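Local coordinates for protein double Glycine Motif Protease domain from AMS/PCAT Transporter (Lachnospiraceae bacterium C6A11, PDB 6MPZ) that probably cleaves the leader peptide from lantibiotic-type precursors at a double-glycine motif, as the C39 cysteine protease domain of a peptide-secreting transporter, at residues A[63-68]-A[73-78]; A[93-96]-A[102-105]; A[32-37]-A[114-119]; A[19-22]-A[26-29]; A[84-89]-A[129-134]. All coordinates share one frame; numbering follows the deposited sequence.

Contact 1 of 5, residues A[63-68]-A[73-78]; sequences NVLKAA and LEAKGY
Leu65 on helix 61-70 and Ala75 on the neighbouring edge strand make the middle of this contact. Starting at the Leu65 backbone, CB points to the strand and lies 4.4 Å from Ala75 CB. With chi1 at -68°, CG stands beside the backbone N, and its two methyls then divide along the strand. CD2 settles on Ala75 CB at 3.7 Å and also reaches Lys76 N at 3.8 Å. CD1 goes one residue further and lies 3.9 Å from Gly77 N, against a backbone with no side chain to fend it off. Helix 61-70 leads through a short turn into the strand; in this papain-like (clan CA) peptidase domain the segments 63-68 and 74-78 run nearly antiparallel, at 165°, with axes 7.7 Å apart. Leu139 of strand 137-142 also packs on Leu65. The bound peptide shares this corner, setting an apolar side chain on Leu65 and forming backbone hydrogen bonds with Gly77. Nearer the turn, Ala68 CB touches Ala75 CB at 4.2 Å. There Leu73 N donates to Ala68 O over 3.2 Å, the donor tilted 30° from the carbonyl plane.

Contact 2 of 5, residues A[93-96]-A[102-105]; sequences CIIH and FVVL
Strands 93-97 and 101-109 form a beta hairpin in the middle of the antiparallel sheet of this papain-like domain, with Cys93 facing Leu105, Ile94 facing Val104, Ile95 facing Val103 and His96 facing Phe102. Backbone bonds come first. Two hydrogen-bonded pairs supply four N-H...O links: Cys93 and Leu105 exchange both of theirs, as do Ile95 and Val103, whose Ile95 N to Val103 O bond is 3.1 Å long and nearly straight at 172°. In the non-hydrogen-bonded pairs, Ile94-Val104 and His96-Phe102, CA-H groups approach carbonyls, as with Phe102 CA 3.5 Å from Ile95 O.

Apolar contacts split between the two faces. On the face with Cys93, Ile95, Val103 and Leu105, SG of Cys93 lies 3.7 Å from Leu105 CB. Ile95 holds CG1 between its backbone N and carbonyl carbon (chi1 63°), and this swings the branch across to Val103 CG2 at 3.6 Å. Ile94 and Val104 share the other face with His96 and Phe102. Here Ile94 CG2 comes to 3.9 Å from Phe102 CD1, and Ser31 of helix 27-38 packs against Ile94, Phe102 and Val104.

Aromatic contact is confined to the end near the hairpin turn, where the bound peptide's backbone packs on the side chains of both His96 and Phe102. Their rings are inclined at 40°, neither stacked nor edge-to-face, with centroids 5.3 Å apart, and Phe102 CE1 meets His96 ND1 at 3.8 Å.

Contact 3 of 5, residues A[32-37]-A[114-119]; sequences LAMVLA and YINDPA
Met34 reaches out from helix 27-38 and puts its thioether against Asn116 near the end of strand 112-117. SD is 3.4 Å from Asn116 CB and 3.8 Å from Asn116 ND2; the sulfur crosses obliquely at the base of the Asn116 side chain, nearest its CB. The Met34 chain runs straight through chi2 and then bends at chi3 (-84°), which turns CE down the strand. There the methyl meets Asn116 O at 3.8 Å and the ring atom Pro118 CG at 4.1 Å. No hydrogen bond links the two segments.

Around this first shell, Val104 of the adjoining strand packs on Met34, while Pro118 rests on Cys27, Ala30 and Ser31, closer to the start of the same helix. The Asn116 amide is held at both ends, ND2 donating to Val16 O and OD1 accepting from Lys106 NZ. One residue on, Asp117 points away from the helix. Its OD1 takes the N-H of Ala119 at 2.8 Å, closing an Asx turn, and is met there from above the carboxylate plane; the same oxygen accepts from His101 NE2. Cys27, His101 and Asp117 have the layout of the catalytic triad expected in a papain-like C39 peptidase.

Chemically the two sides of the strand differ: on one Met34 makes sulfur and methyl contacts, while on the other a single carboxylate oxygen receives two donors, a geometry consistent with Asp117 orienting the histidine ring.

Contact 4 of 5, residues A[19-22]-A[26-29]; sequences IMQM and ECGA
Chi1 of Gln21, at 67°, places CG between the backbone N and the carbonyl carbon, and from there the chain stays extended and delivers its amide to Cys27 at the start of helix 27-38. Chi1 of Cys27 (58°) sets the direction of SG, the atom linked covalently to the backbone of the bound peptide. Gln21 OE1 lies 3.2 Å from Cys27 CB and 3.3 Å from Cys27 N, but the angle at that N is too poor for a hydrogen bond. Lower down, Gln21 CB packs on Glu26 CB at 4.1 Å. Glu26, also extended beyond CG, lends OE1 to Met22 N through a weak bond of 3.3 Å with an angle of 133°; its stronger partner is Arg49, by a salt bridge from NE. A backbone bond with Pro118 holds Gln21 from another quarter.

A glutamine shortly before a cysteine at the head of the central helix is the papain-like active-site layout, and Cys27, with His101 and Asp117, fits the Cys-His-Asp triad. The bound peptide also packs on Gln21.

In this family the glutamine amide N-H and the cysteine backbone N-H typically form the oxyanion hole. Gln21 is well placed for that part, although as modelled it turns OE1 rather than NE2 to Cys27; the two amide ends look alike at this resolution, so the role remains an inference.

Contact 5 of 5, residues A[84-89]-A[129-134]; sequences KLKKEG and EFDRSF
Helices 82-88 and 127-133 meet through their side chains alone, the nearest alpha carbons, of Leu85 and Phe134, being 9.9 Å apart. Leu85 does the apolar work with one methyl. Its CG is anti to the backbone N (chi1 175°), and CD2 is thereby thrown forward toward two phenyl rings, Phe130 of helix 127-133 and Phe134 just after its end. Over the face of Phe134 this methyl makes a CH-pi contact, 3.8 Å from the ring centroid and 20° off the normal, with Phe134 CZ nearest. Against Phe130 it comes in at the edge instead, near the ring plane, 3.8 Å from CZ. One carbon thus meets a ring face and a ring edge at once.

The two rings sit four residues apart, and Phe134 is the first residue beyond the helix. Phe134 CB lies 4.0 Å above the plane of the Phe130 ring, toward its rim. Together the helices pack on one face of the papain-like domain's antiparallel sheet: Leu105 meets both Leu85 and Phe130, Ile95 touches both rings, and Phe108 stands edge-to-face to Phe130.

Outside this apolar patch the contact turns ionic. Lys86, extended beyond CG, reaches across at about a right angle to the Asp131 side chain and forms a salt bridge, NZ to OD1 at 3.0 Å. The ammonium uses the syn lone pair of OD1, on the side of the second oxygen, and therefore also lies 3.6 Å from Asp131 OD2. Asp131 OD1 is itself in the plane of the Phe130 ring, at its edge.

How the contacts relate
Contact 2 is the core, about 3 Å from the centre of the chain, and it touches contacts 1, 3, 4 and 5. Contacts 1, 2 and 3 reach the same sheet, while contacts 3 and 4 share helix 27-38, the former on its flank and the latter at its start, and meet at Pro118. Val104 and Asn116 join contacts 2 and 3 by a probable hydrogen bond. Contact 5 lies on the sheet face away from that helix, its centre about 22 Å from that of contact 4. Chemistry follows place: backbone bonding in contact 2, apolar side chains in 1, a thioether against an asparagine in 3, the partly buried edge of the probable active site in 4, and a salt bridge bordering the apolar patch in 5.

Contact 1 of 5, residues A[63-68]-A[73-78]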
# COMPACT_ATOMS: atom_id res chain seq x y z
N ASN A 63 -10.76 -5.15 1.65
CA ASN A 63 -10.45 -5.76 2.96
C ASN A 63 -9.19 -5.15 3.60
O ASN A 63 -9.15 -4.99 4.83
CB ASN A 63 -10.31 -7.28 2.86
CG ASN A 63 -11.65 -7.98 2.71
OD1 ASN A 63 -12.68 -7.48 3.16
ND2 ASN A 63 -11.65 -9.12 2.08
N VAL A 64 -8.21 -4.75 2.77
CA VAL A 64 -7.03 -4.09 3.28
C VAL A 64 -7.45 -2.78 3.93
O VAL A 64 -7.03 -2.48 5.04
CB VAL A 64 -6.00 -3.84 2.20
CG1 VAL A 64 -4.84 -2.98 2.73
CG2 VAL A 64 -5.47 -5.18 1.70
N LEU A 65 -8.28 -2.03 3.24
CA LEU A 65 -8.78 -0.76 3.75
C LEU A 65 -9.60 -0.92 5.03
O LEU A 65 -9.47 -0.11 5.94
CB LEU A 65 -9.63 -0.03 2.68
CG LEU A 65 -9.01 0.54 1.40
CD1 LEU A 65 -10.13 0.97 0.43
CD2 LEU A 65 -8.04 1.70 1.68
N LYS A 66 -10.49 -1.92 5.07
CA LYS A 66 -11.32 -2.18 6.27
C LYS A 66 -10.48 -2.54 7.49
O LYS A 66 -10.74 -2.05 8.60
CB LYS A 66 -12.32 -3.33 6.03
CG LYS A 66 -13.54 -2.92 5.20
CD LYS A 66 -14.55 -4.06 5.13
CE LYS A 66 -15.66 -3.75 4.14
NZ LYS A 66 -16.60 -4.91 4.04
N ALA A 67 -9.48 -3.40 7.29
CA ALA A 67 -8.54 -3.77 8.36
C ALA A 67 -7.77 -2.53 8.86
O ALA A 67 -7.65 -2.33 10.05
CB ALA A 67 -7.59 -4.86 7.89
N ALA A 68 -7.32 -1.67 7.94
CA ALA A 68 -6.60 -0.45 8.31
C ALA A 68 -7.47 0.46 9.19
O ALA A 68 -6.98 1.06 10.17
CB ALA A 68 -6.16 0.29 7.06
N LEU A 73 -6.55 3.93 11.46
CA LEU A 73 -6.19 4.77 10.33
C LEU A 73 -7.40 5.11 9.49
O LEU A 73 -8.27 4.27 9.25
CB LEU A 73 -5.15 4.04 9.45
CG LEU A 73 -3.80 3.71 10.08
CD1 LEU A 73 -2.99 2.88 9.10
CD2 LEU A 73 -3.07 4.99 10.42
N GLU A 74 -7.46 6.35 9.03
CA GLU A 74 -8.40 6.69 7.98
C GLU A 74 -7.80 6.14 6.69
O GLU A 74 -6.58 6.25 6.46
CB GLU A 74 -8.58 8.20 7.90
CG GLU A 74 -9.80 8.58 7.10
CD GLU A 74 -9.61 9.86 6.31
OE1 GLU A 74 -9.23 10.89 6.91
OE2 GLU A 74 -9.85 9.80 5.09
N ALA A 75 -8.63 5.52 5.86
CA ALA A 75 -8.19 4.84 4.66
C ALA A 75 -9.17 5.02 3.47
O ALA A 75 -10.36 4.68 3.58
CB ALA A 75 -8.03 3.36 4.97
N LYS A 76 -8.62 5.44 2.32
CA LYS A 76 -9.39 5.65 1.11
C LYS A 76 -8.70 5.04 -0.11
O LYS A 76 -7.49 5.03 -0.19
CB LYS A 76 -9.59 7.15 0.89
CG LYS A 76 -10.60 7.75 1.87
CD LYS A 76 -10.99 9.18 1.53
CE LYS A 76 -9.95 10.22 1.95
NZ LYS A 76 -10.53 11.50 2.49
N GLY A 77 -9.49 4.52 -1.03
CA GLY A 77 -9.01 3.95 -2.31
C GLY A 77 -9.24 4.89 -3.50
O GLY A 77 -10.36 5.31 -3.77
N TYR A 78 -8.18 5.16 -4.25
CA TYR A 78 -8.26 5.99 -5.43
C TYR A 78 -7.77 5.23 -6.64
O TYR A 78 -6.91 4.37 -6.54
CB TYR A 78 -7.35 7.19 -5.27
CG TYR A 78 -7.81 8.24 -4.30
CD1 TYR A 78 -7.48 8.18 -2.99
CD2 TYR A 78 -8.55 9.33 -4.73
CE1 TYR A 78 -7.87 9.16 -2.10
CE2 TYR A 78 -8.94 10.33 -3.86
CZ TYR A 78 -8.59 10.23 -2.54
OH TYR A 78 -8.98 11.19 -1.66

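Contact 2 of 5, residues A[93-96]-A[102-105]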
# COMPACT_ATOMS: atom_id res chain seq x y z
N CYS A 93 1.92 4.71 0.95
CA CYS A 93 0.61 4.30 0.44
C CYS A 93 0.81 2.90 -0.15
O CYS A 93 1.97 2.49 -0.44
CB CYS A 93 0.06 5.26 -0.66
SG CYS A 93 1.12 5.46 -2.14
N ILE A 94 -0.28 2.18 -0.35
CA ILE A 94 -0.20 0.84 -0.93
C ILE A 94 -0.71 0.94 -2.36
O ILE A 94 -1.74 1.59 -2.60
CB ILE A 94 -1.04 -0.21 -0.11
CG1 ILE A 94 -0.45 -0.39 1.31
CG2 ILE A 94 -1.03 -1.55 -0.82
CD1 ILE A 94 -1.24 -1.25 2.28
N ILE A 95 -0.01 0.29 -3.30
CA ILE A 95 -0.38 0.35 -4.68
C ILE A 95 -0.44 -1.06 -5.26
O ILE A 95 0.35 -1.94 -4.87
CB ILE A 95 0.53 1.27 -5.54
CG1 ILE A 95 1.99 0.77 -5.60
CG2 ILE A 95 0.47 2.67 -5.03
CD1 ILE A 95 2.90 1.46 -6.62
N HIS A 96 -1.40 -1.24 -6.17
CA HIS A 96 -1.64 -2.48 -6.93
C HIS A 96 -0.57 -2.55 -8.05
O HIS A 96 -0.22 -1.53 -8.62
CB HIS A 96 -3.09 -2.41 -7.46
CG HIS A 96 -3.64 -3.69 -8.02
ND1 HIS A 96 -3.42 -4.93 -7.45
CD2 HIS A 96 -4.46 -3.91 -9.08
CE1 HIS A 96 -4.04 -5.85 -8.16
NE2 HIS A 96 -4.68 -5.25 -9.15
N PHE A 102 0.69 -6.44 -4.37
CA PHE A 102 0.66 -5.19 -3.65
C PHE A 102 2.07 -4.91 -3.17
O PHE A 102 2.76 -5.81 -2.68
CB PHE A 102 -0.28 -5.24 -2.46
CG PHE A 102 -1.72 -5.28 -2.82
CD1 PHE A 102 -2.33 -4.19 -3.43
CD2 PHE A 102 -2.49 -6.41 -2.54
CE1 PHE A 102 -3.66 -4.24 -3.77
CE2 PHE A 102 -3.82 -6.46 -2.90
CZ PHE A 102 -4.40 -5.37 -3.51
N VAL A 103 2.48 -3.65 -3.34
CA VAL A 103 3.72 -3.15 -2.81
C VAL A 103 3.46 -1.85 -2.05
O VAL A 103 2.40 -1.24 -2.20
CB VAL A 103 4.76 -2.97 -3.91
CG1 VAL A 103 4.98 -4.28 -4.65
CG2 VAL A 103 4.36 -1.83 -4.87
N VAL A 104 4.44 -1.43 -1.23
CA VAL A 104 4.36 -0.16 -0.50
C VAL A 104 5.17 0.92 -1.20
O VAL A 104 6.37 0.75 -1.38
CB VAL A 104 4.88 -0.27 0.93
CG1 VAL A 104 4.77 1.11 1.63
CG2 VAL A 104 4.07 -1.30 1.67
N LEU A 105 4.50 2.02 -1.58
CA LEU A 105 5.17 3.16 -2.24
C LEU A 105 5.60 4.19 -1.18
O LEU A 105 4.73 4.74 -0.42
CB LEU A 105 4.28 3.81 -3.30
CG LEU A 105 4.80 5.03 -4.11
CD1 LEU A 105 6.12 4.73 -4.79
CD2 LEU A 105 3.81 5.46 -5.18

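Contact 3 of 5, residues A[32-37]-A[114-119]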
# COMPACT_ATOMS: atom_id res chain seq x y z
N LEU A 32 0.25 -3.82 4.37
CA LEU A 32 -0.40 -3.06 5.48
C LEU A 32 0.46 -3.10 6.78
O LEU A 32 0.40 -2.18 7.59
CB LEU A 32 -1.78 -3.57 5.75
CG LEU A 32 -2.57 -2.88 6.89
CD1 LEU A 32 -2.74 -1.40 6.68
CD2 LEU A 32 -3.95 -3.51 6.97
N ALA A 33 1.23 -4.15 6.99
CA ALA A 33 2.05 -4.28 8.22
C ALA A 33 3.11 -3.16 8.25
O ALA A 33 3.25 -2.45 9.26
CB ALA A 33 2.68 -5.68 8.34
N MET A 34 3.77 -2.97 7.10
CA MET A 34 4.72 -1.85 6.87
C MET A 34 4.09 -0.49 7.09
O MET A 34 4.73 0.36 7.73
CB MET A 34 5.33 -1.92 5.47
CG MET A 34 6.28 -3.04 5.33
SD MET A 34 7.21 -3.26 3.76
CE MET A 34 6.05 -4.14 2.76
N VAL A 35 2.88 -0.26 6.57
CA VAL A 35 2.16 1.01 6.82
C VAL A 35 1.86 1.21 8.32
O VAL A 35 2.08 2.28 8.86
CB VAL A 35 0.86 1.21 5.98
CG1 VAL A 35 0.14 2.50 6.37
CG2 VAL A 35 1.17 1.29 4.51
N LEU A 36 1.36 0.17 8.97
CA LEU A 36 1.16 0.16 10.42
C LEU A 36 2.43 0.48 11.23
O LEU A 36 2.40 1.28 12.17
CB LEU A 36 0.56 -1.18 10.86
CG LEU A 36 -0.92 -1.36 10.41
CD1 LEU A 36 -1.36 -2.83 10.51
CD2 LEU A 36 -1.86 -0.43 11.20
N ALA A 37 3.55 -0.13 10.81
CA ALA A 37 4.85 0.09 11.44
C ALA A 37 5.35 1.53 11.27
O ALA A 37 5.94 2.06 12.19
CB ALA A 37 5.86 -0.91 10.89
N TYR A 114 10.49 4.67 -5.19
CA TYR A 114 11.04 3.93 -4.05
C TYR A 114 9.94 3.13 -3.33
O TYR A 114 8.99 3.69 -2.71
CB TYR A 114 11.76 4.90 -3.10
CG TYR A 114 13.03 5.44 -3.70
CD1 TYR A 114 12.99 6.50 -4.61
CD2 TYR A 114 14.27 4.86 -3.42
CE1 TYR A 114 14.16 7.00 -5.19
CE2 TYR A 114 15.45 5.35 -3.99
CZ TYR A 114 15.39 6.41 -4.88
OH TYR A 114 16.54 6.86 -5.44
N ILE A 115 10.12 1.82 -3.37
CA ILE A 115 9.12 0.83 -3.02
C ILE A 115 9.71 -0.18 -2.02
O ILE A 115 10.90 -0.49 -2.06
CB ILE A 115 8.64 0.19 -4.34
CG1 ILE A 115 7.68 1.16 -5.05
CG2 ILE A 115 8.03 -1.17 -4.15
CD1 ILE A 115 7.43 0.83 -6.48
N ASN A 116 8.87 -0.63 -1.09
CA ASN A 116 9.13 -1.86 -0.30
C ASN A 116 8.22 -2.91 -0.90
O ASN A 116 7.01 -2.87 -0.71
CB ASN A 116 8.82 -1.64 1.20
CG ASN A 116 9.93 -0.88 1.93
OD1 ASN A 116 11.03 -0.67 1.37
ND2 ASN A 116 9.64 -0.41 3.17
N ASP A 117 8.81 -3.78 -1.71
CA ASP A 117 8.13 -4.87 -2.34
C ASP A 117 8.20 -6.09 -1.38
O ASP A 117 9.29 -6.55 -1.05
CB ASP A 117 8.82 -5.21 -3.67
CG ASP A 117 8.14 -6.34 -4.42
OD1 ASP A 117 7.45 -7.23 -3.83
OD2 ASP A 117 8.28 -6.34 -5.65
N PRO A 118 7.04 -6.64 -0.95
CA PRO A 118 7.07 -7.78 -0.00
C PRO A 118 7.76 -9.04 -0.54
O PRO A 118 8.20 -9.87 0.25
CB PRO A 118 5.59 -8.05 0.29
CG PRO A 118 4.87 -6.84 -0.12
CD PRO A 118 5.67 -6.16 -1.20
N ALA A 119 7.86 -9.17 -1.86
CA ALA A 119 8.61 -10.27 -2.51
C ALA A 119 10.08 -10.01 -2.67
O ALA A 119 10.83 -10.94 -2.89
CB ALA A 119 8.00 -10.59 -3.87

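Contact 4 of 5, residues A[19-22]-A[26-29]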
# COMPACT_ATOMS: atom_id res chain seq x y z
N ILE A 19 9.28 -5.36 5.58
CA ILE A 19 8.69 -6.65 6.05
C ILE A 19 8.46 -7.51 4.83
O ILE A 19 7.79 -7.06 3.89
CB ILE A 19 7.35 -6.47 6.77
CG1 ILE A 19 7.53 -5.66 8.03
CG2 ILE A 19 6.75 -7.83 7.16
CD1 ILE A 19 6.25 -5.27 8.74
N MET A 20 9.01 -8.71 4.81
CA MET A 20 8.88 -9.60 3.64
C MET A 20 7.61 -10.42 3.82
O MET A 20 7.19 -10.71 4.96
CB MET A 20 10.09 -10.50 3.50
CG MET A 20 11.43 -9.77 3.39
SD MET A 20 11.61 -8.85 1.84
CE MET A 20 11.69 -10.15 0.60
N GLN A 21 6.96 -10.78 2.71
CA GLN A 21 5.87 -11.76 2.78
C GLN A 21 6.51 -13.11 3.09
O GLN A 21 7.53 -13.48 2.48
CB GLN A 21 5.08 -11.82 1.48
CG GLN A 21 5.83 -12.37 0.27
CD GLN A 21 5.14 -12.06 -1.04
OE1 GLN A 21 4.16 -11.34 -1.08
NE2 GLN A 21 5.66 -12.59 -2.13
N MET A 22 5.92 -13.85 4.05
CA MET A 22 6.43 -15.21 4.38
C MET A 22 6.04 -16.22 3.33
O MET A 22 6.77 -17.18 3.12
CB MET A 22 5.94 -15.66 5.75
CG MET A 22 6.53 -14.81 6.89
SD MET A 22 8.34 -14.38 6.88
CE MET A 22 9.31 -15.80 6.30
N GLU A 26 0.63 -13.46 0.60
CA GLU A 26 0.56 -12.52 1.75
C GLU A 26 0.90 -11.05 1.48
O GLU A 26 0.83 -10.25 2.42
CB GLU A 26 1.42 -13.05 2.92
CG GLU A 26 0.96 -14.41 3.42
CD GLU A 26 1.88 -15.05 4.45
OE1 GLU A 26 2.80 -14.39 4.97
OE2 GLU A 26 1.64 -16.24 4.72
N CYS A 27 1.20 -10.68 0.24
CA CYS A 27 1.70 -9.29 -0.08
C CYS A 27 0.82 -8.15 0.50
O CYS A 27 1.36 -7.16 0.99
CB CYS A 27 1.90 -9.08 -1.58
SG CYS A 27 0.42 -9.36 -2.57
N GLY A 28 -0.51 -8.31 0.42
CA GLY A 28 -1.49 -7.36 0.97
C GLY A 28 -1.24 -7.10 2.44
O GLY A 28 -1.13 -5.95 2.88
N ALA A 29 -1.13 -8.18 3.19
CA ALA A 29 -0.90 -8.13 4.62
C ALA A 29 0.48 -7.57 5.03
O ALA A 29 0.58 -6.79 5.98
CB ALA A 29 -1.09 -9.52 5.22

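Contact 5 of 5, residues A[84-89]-A[129-134]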
# COMPACT_ATOMS: atom_id res chain seq x y z
N LYS A 84 -0.69 11.73 -11.73
CA LYS A 84 -1.45 12.31 -10.59
C LYS A 84 -1.06 11.64 -9.27
O LYS A 84 -1.23 12.22 -8.19
CB LYS A 84 -2.97 12.20 -10.82
CG LYS A 84 -3.77 12.92 -9.77
CD LYS A 84 -5.16 13.33 -10.29
CE LYS A 84 -6.23 13.32 -9.23
NZ LYS A 84 -7.44 13.97 -9.81
N LEU A 85 -0.55 10.41 -9.33
CA LEU A 85 -0.04 9.78 -8.12
C LEU A 85 1.18 10.59 -7.63
O LEU A 85 1.25 11.00 -6.46
CB LEU A 85 0.31 8.32 -8.37
CG LEU A 85 0.96 7.58 -7.19
CD1 LEU A 85 0.17 7.66 -5.90
CD2 LEU A 85 1.14 6.16 -7.57
N LYS A 86 2.10 10.86 -8.57
CA LYS A 86 3.31 11.69 -8.37
C LYS A 86 3.02 13.08 -7.83
O LYS A 86 3.73 13.61 -7.00
CB LYS A 86 4.07 11.81 -9.64
CG LYS A 86 4.60 10.47 -10.13
CD LYS A 86 5.09 10.53 -11.56
CE LYS A 86 5.34 9.15 -12.03
NZ LYS A 86 5.78 9.06 -13.43
N LYS A 87 1.92 13.65 -8.26
CA LYS A 87 1.55 14.98 -7.89
C LYS A 87 0.82 15.04 -6.56
O LYS A 87 1.14 15.88 -5.72
CB LYS A 87 0.72 15.60 -9.02
CG LYS A 87 0.52 17.10 -8.90
CD LYS A 87 0.22 17.73 -10.27
CE LYS A 87 -0.52 19.03 -10.12
NZ LYS A 87 0.27 19.98 -9.30
N GLU A 88 -0.13 14.16 -6.36
CA GLU A 88 -1.07 14.25 -5.24
C GLU A 88 -0.96 13.11 -4.21
O GLU A 88 -1.58 13.20 -3.14
CB GLU A 88 -2.51 14.19 -5.78
CG GLU A 88 -2.84 14.96 -7.06
CD GLU A 88 -3.89 16.05 -6.90
OE1 GLU A 88 -3.72 16.76 -5.91
OE2 GLU A 88 -4.82 16.17 -7.73
N GLY A 89 -0.22 12.05 -4.51
CA GLY A 89 -0.05 10.96 -3.55
C GLY A 89 0.50 11.41 -2.21
O GLY A 89 1.14 12.42 -2.14
N GLU A 129 9.42 1.83 -16.01
CA GLU A 129 8.92 0.56 -15.48
C GLU A 129 7.82 0.81 -14.42
O GLU A 129 6.77 0.19 -14.48
CB GLU A 129 10.06 -0.26 -14.91
CG GLU A 129 9.64 -1.58 -14.28
CD GLU A 129 10.79 -2.38 -13.72
OE1 GLU A 129 11.85 -2.36 -14.36
OE2 GLU A 129 10.62 -3.11 -12.72
N PHE A 130 8.03 1.74 -13.51
CA PHE A 130 6.97 2.12 -12.57
C PHE A 130 5.66 2.38 -13.29
O PHE A 130 4.66 1.76 -12.96
CB PHE A 130 7.31 3.37 -11.76
CG PHE A 130 6.23 3.76 -10.79
CD1 PHE A 130 6.16 3.15 -9.51
CD2 PHE A 130 5.25 4.67 -11.14
CE1 PHE A 130 5.16 3.50 -8.61
CE2 PHE A 130 4.25 5.01 -10.24
CZ PHE A 130 4.22 4.42 -8.97
N ASP A 131 5.71 3.25 -14.29
CA ASP A 131 4.52 3.65 -15.05
C ASP A 131 3.78 2.46 -15.68
O ASP A 131 2.55 2.47 -15.72
CB ASP A 131 4.84 4.70 -16.12
CG ASP A 131 5.21 6.09 -15.53
OD1 ASP A 131 5.11 6.32 -14.30
OD2 ASP A 131 5.61 6.99 -16.31
N ARG A 132 4.50 1.43 -16.15
CA ARG A 132 3.79 0.24 -16.67
C ARG A 132 3.30 -0.75 -15.60
O ARG A 132 2.29 -1.41 -15.82
CB ARG A 132 4.56 -0.47 -17.77
CG ARG A 132 5.87 -1.13 -17.44
CD ARG A 132 6.36 -2.07 -18.55
NE ARG A 132 7.42 -1.45 -19.37
CZ ARG A 132 8.71 -1.37 -19.04
NH1 ARG A 132 9.20 -1.99 -17.98
NH2 ARG A 132 9.54 -0.77 -19.91
N SER A 133 4.00 -0.84 -14.48
CA SER A 133 3.71 -1.79 -13.40
C SER A 133 2.59 -1.32 -12.44
O SER A 133 1.73 -2.12 -12.01
CB SER A 133 4.96 -2.09 -12.58
OG SER A 133 5.88 -2.82 -13.35
N PHE A 134 2.56 -0.03 -12.13
CA PHE A 134 1.43 0.52 -11.36
C PHE A 134 0.12 0.43 -12.18
O PHE A 134 0.03 0.97 -13.27
CB PHE A 134 1.75 1.93 -10.98
CG PHE A 134 0.64 2.69 -10.33
CD1 PHE A 134 0.06 2.22 -9.18
CD2 PHE A 134 0.18 3.88 -10.88
CE1 PHE A 134 -0.96 2.93 -8.56
CE2 PHE A 134 -0.84 4.60 -10.26
CZ PHE A 134 -1.42 4.11 -9.10